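Local coordinates for pathogenicity island protein (Staphylococcus aureus subsp. aureus, PDB 3HL6), which is of unknown function, a product of a mobile staphylococcal pathogenicity island whose chain combines a small mixed beta-sheet with a set of helices, at residues T150-N155 with E182-E187. Residues are numbered along the deposited sequence; the frame is centred on the assembly and turned at random.
Sequences TDVIAN and EFVQDE
The carbonyl O of Asp-151, next to the Val-152 that meets Val-184, receives two N-H groups from Asn-155. Asn-155 N reaches Asp-151 O at 3.1 Å in the first helical turn. The amide ND2 of Asn-155 adds a weak bond to the same Asp-151 O, 3.0 Å long but bent to 134°. Asp-151 is the N-cap, where a carboxylate suits the exposed start of a helix and would interact favourably with its dipole.

One residue into that helix, Val-152 points its side chain at Val-184 of helix 171-184, with their CA atoms 8.5 Å apart. The touching is done by one methyl from each: Val-152 CG1 lies 3.6 Å from Val-184 CG2, and the two side chains run antiparallel as they pass. Val-152 offers the methyl anti to its N (chi1 160°), whereas Val-184 uses the one anti to its carbonyl carbon, leaving CG1 for Ile-153. There Ile-153 CD1 approaches Val-184 CG1 at 4.3 Å; the CB bond does not aim across, but the longer chain carries its terminal methyl over. Short, branched valines fit the buried centre, and the reach of isoleucine suits its margin.

Nearby, Phe-183 packs on Leu-118, Tyr-194 and Leu-197 of helices 112-121 and 191-208. The buried Gln-185 amide is satisfied by Arg-65 N, Gln-66 O and Thr-181 O, tying this chain turn to the loop that Ile-153 also touches.

The contact thus joins the start of helix 152-163 to helix 171-184 through methyl groups alone, so across this pair dispersion and exclusion of water, rather than directional bonds, are the likely source of attraction.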
loop_
_atom_site.group_PDB
_atom_site.type_symbol
_atom_site.label_atom_id
_atom_site.label_comp_id
_atom_site.label_asym_id
_atom_site.label_seq_id
_atom_site.Cartn_x
_atom_site.Cartn_y
_atom_site.Cartn_z
ATOM N N THR B 150 4.375 -26.078 5.256
ATOM C CA THR B 150 4.327 -27.391 4.561
ATOM C C THR B 150 3.394 -27.490 3.330
ATOM O O THR B 150 3.417 -28.485 2.608
ATOM C CB THR B 150 4.030 -28.532 5.571
ATOM O OG1 THR B 150 5.167 -28.700 6.431
ATOM C CG2 THR B 150 3.735 -29.849 4.864
ATOM N N ASP B 151 2.582 -26.454 3.102
ATOM C CA ASP B 151 1.722 -26.347 1.920
ATOM C C ASP B 151 2.434 -25.621 0.774
ATOM O O ASP B 151 2.696 -24.423 0.842
ATOM C CB ASP B 151 0.447 -25.602 2.300
ATOM C CG ASP B 151 -0.564 -25.568 1.190
ATOM O OD1 ASP B 151 -0.330 -26.171 0.124
ATOM O OD2 ASP B 151 -1.608 -24.924 1.379
ATOM N N VAL B 152 2.747 -26.357 -0.283
ATOM C CA VAL B 152 3.587 -25.832 -1.352
ATOM C C VAL B 152 3.002 -24.572 -2.006
ATOM O O VAL B 152 3.724 -23.596 -2.232
ATOM C CB VAL B 152 3.887 -26.920 -2.408
ATOM C CG1 VAL B 152 4.315 -26.308 -3.737
ATOM C CG2 VAL B 152 4.956 -27.843 -1.893
ATOM N N ILE B 153 1.701 -24.598 -2.300
ATOM C CA ILE B 153 1.066 -23.497 -3.015
ATOM C C ILE B 153 1.063 -22.249 -2.159
ATOM O O ILE B 153 1.363 -21.161 -2.655
ATOM C CB ILE B 153 -0.383 -23.819 -3.429
ATOM C CG1 ILE B 153 -0.469 -25.150 -4.185
ATOM C CG2 ILE B 153 -0.949 -22.716 -4.282
ATOM C CD1 ILE B 153 -0.208 -25.028 -5.657
ATOM N N ALA B 154 0.725 -22.399 -0.873
ATOM C CA ALA B 154 0.669 -21.277 0.058
ATOM C C ALA B 154 2.026 -20.617 0.144
ATOM O O ALA B 154 2.150 -19.412 0.112
ATOM C CB ALA B 154 0.246 -21.752 1.443
ATOM N N ASN B 155 3.051 -21.436 0.281
ATOM C CA ASN B 155 4.421 -20.970 0.296
ATOM C C ASN B 155 4.820 -20.175 -0.959
ATOM O O ASN B 155 5.347 -19.078 -0.873
ATOM C CB ASN B 155 5.322 -22.181 0.460
ATOM C CG ASN B 155 5.612 -22.464 1.883
ATOM O OD1 ASN B 155 6.183 -21.608 2.557
ATOM N ND2 ASN B 155 5.201 -23.654 2.391
ATOM N N GLU B 182 8.051 -23.671 -11.811
ATOM C CA GLU B 182 8.056 -24.696 -12.845
ATOM C C GLU B 182 7.728 -26.079 -12.298
ATOM O O GLU B 182 6.830 -26.774 -12.793
ATOM C CB GLU B 182 9.404 -24.742 -13.569
ATOM C CG GLU B 182 9.393 -25.709 -14.730
ATOM C CD GLU B 182 10.724 -25.769 -15.476
ATOM O OE1 GLU B 182 11.688 -25.057 -15.091
ATOM O OE2 GLU B 182 10.800 -26.550 -16.455
ATOM N N PHE B 183 8.481 -26.477 -11.283
ATOM C CA PHE B 183 8.334 -27.778 -10.665
ATOM C C PHE B 183 6.890 -28.136 -10.374
ATOM O O PHE B 183 6.497 -29.295 -10.449
ATOM C CB PHE B 183 9.132 -27.794 -9.378
ATOM C CG PHE B 183 9.014 -29.066 -8.596
ATOM C CD1 PHE B 183 8.318 -29.091 -7.382
ATOM C CD2 PHE B 183 9.639 -30.227 -9.030
ATOM C CE1 PHE B 183 8.235 -30.253 -6.634
ATOM C CE2 PHE B 183 9.551 -31.403 -8.280
ATOM C CZ PHE B 183 8.850 -31.415 -7.079
ATOM N N VAL B 184 6.089 -27.140 -10.038
ATOM C CA VAL B 184 4.726 -27.413 -9.632
ATOM C C VAL B 184 3.701 -27.501 -10.774
ATOM O O VAL B 184 2.648 -28.119 -10.608
ATOM C CB VAL B 184 4.276 -26.421 -8.550
ATOM C CG1 VAL B 184 2.784 -26.481 -8.382
ATOM C CG2 VAL B 184 4.979 -26.749 -7.247
ATOM N N GLN B 185 3.999 -26.892 -11.917
ATOM C CA GLN B 185 3.273 -27.205 -13.145
ATOM C C GLN B 185 3.522 -28.672 -13.475
ATOM O O GLN B 185 4.613 -29.035 -13.916
ATOM C CB GLN B 185 3.751 -26.335 -14.310
ATOM C CG GLN B 185 3.890 -24.850 -13.997
ATOM C CD GLN B 185 2.621 -24.257 -13.430
ATOM O OE1 GLN B 185 1.525 -24.575 -13.887
ATOM N NE2 GLN B 185 2.761 -23.395 -12.421
ATOM N N ASP B 186 2.548 -29.538 -13.234
ATOM C CA ASP B 186 2.922 -30.934 -12.959
ATOM C C ASP B 186 3.506 -31.694 -14.140
ATOM O O ASP B 186 2.974 -31.661 -15.266
ATOM C CB ASP B 186 1.764 -31.718 -12.354
ATOM C CG ASP B 186 2.036 -32.115 -10.922
ATOM O OD1 ASP B 186 3.229 -32.041 -10.502
ATOM O OD2 ASP B 186 1.057 -32.496 -10.233
ATOM N N GLU B 187 4.614 -32.381 -13.861
ATOM C CA GLU B 187 5.031 -33.516 -14.663
ATOM C C GLU B 187 4.481 -34.814 -14.062
ATOM O O GLU B 187 5.003 -35.908 -14.354
ATOM C CB GLU B 187 6.552 -33.596 -14.707
ATOM C CG GLU B 187 7.239 -32.310 -15.136
ATOM C CD GLU B 187 8.743 -32.488 -15.291
ATOM O OE1 GLU B 187 9.209 -33.658 -15.333
ATOM O OE2 GLU B 187 9.460 -31.462 -15.375
#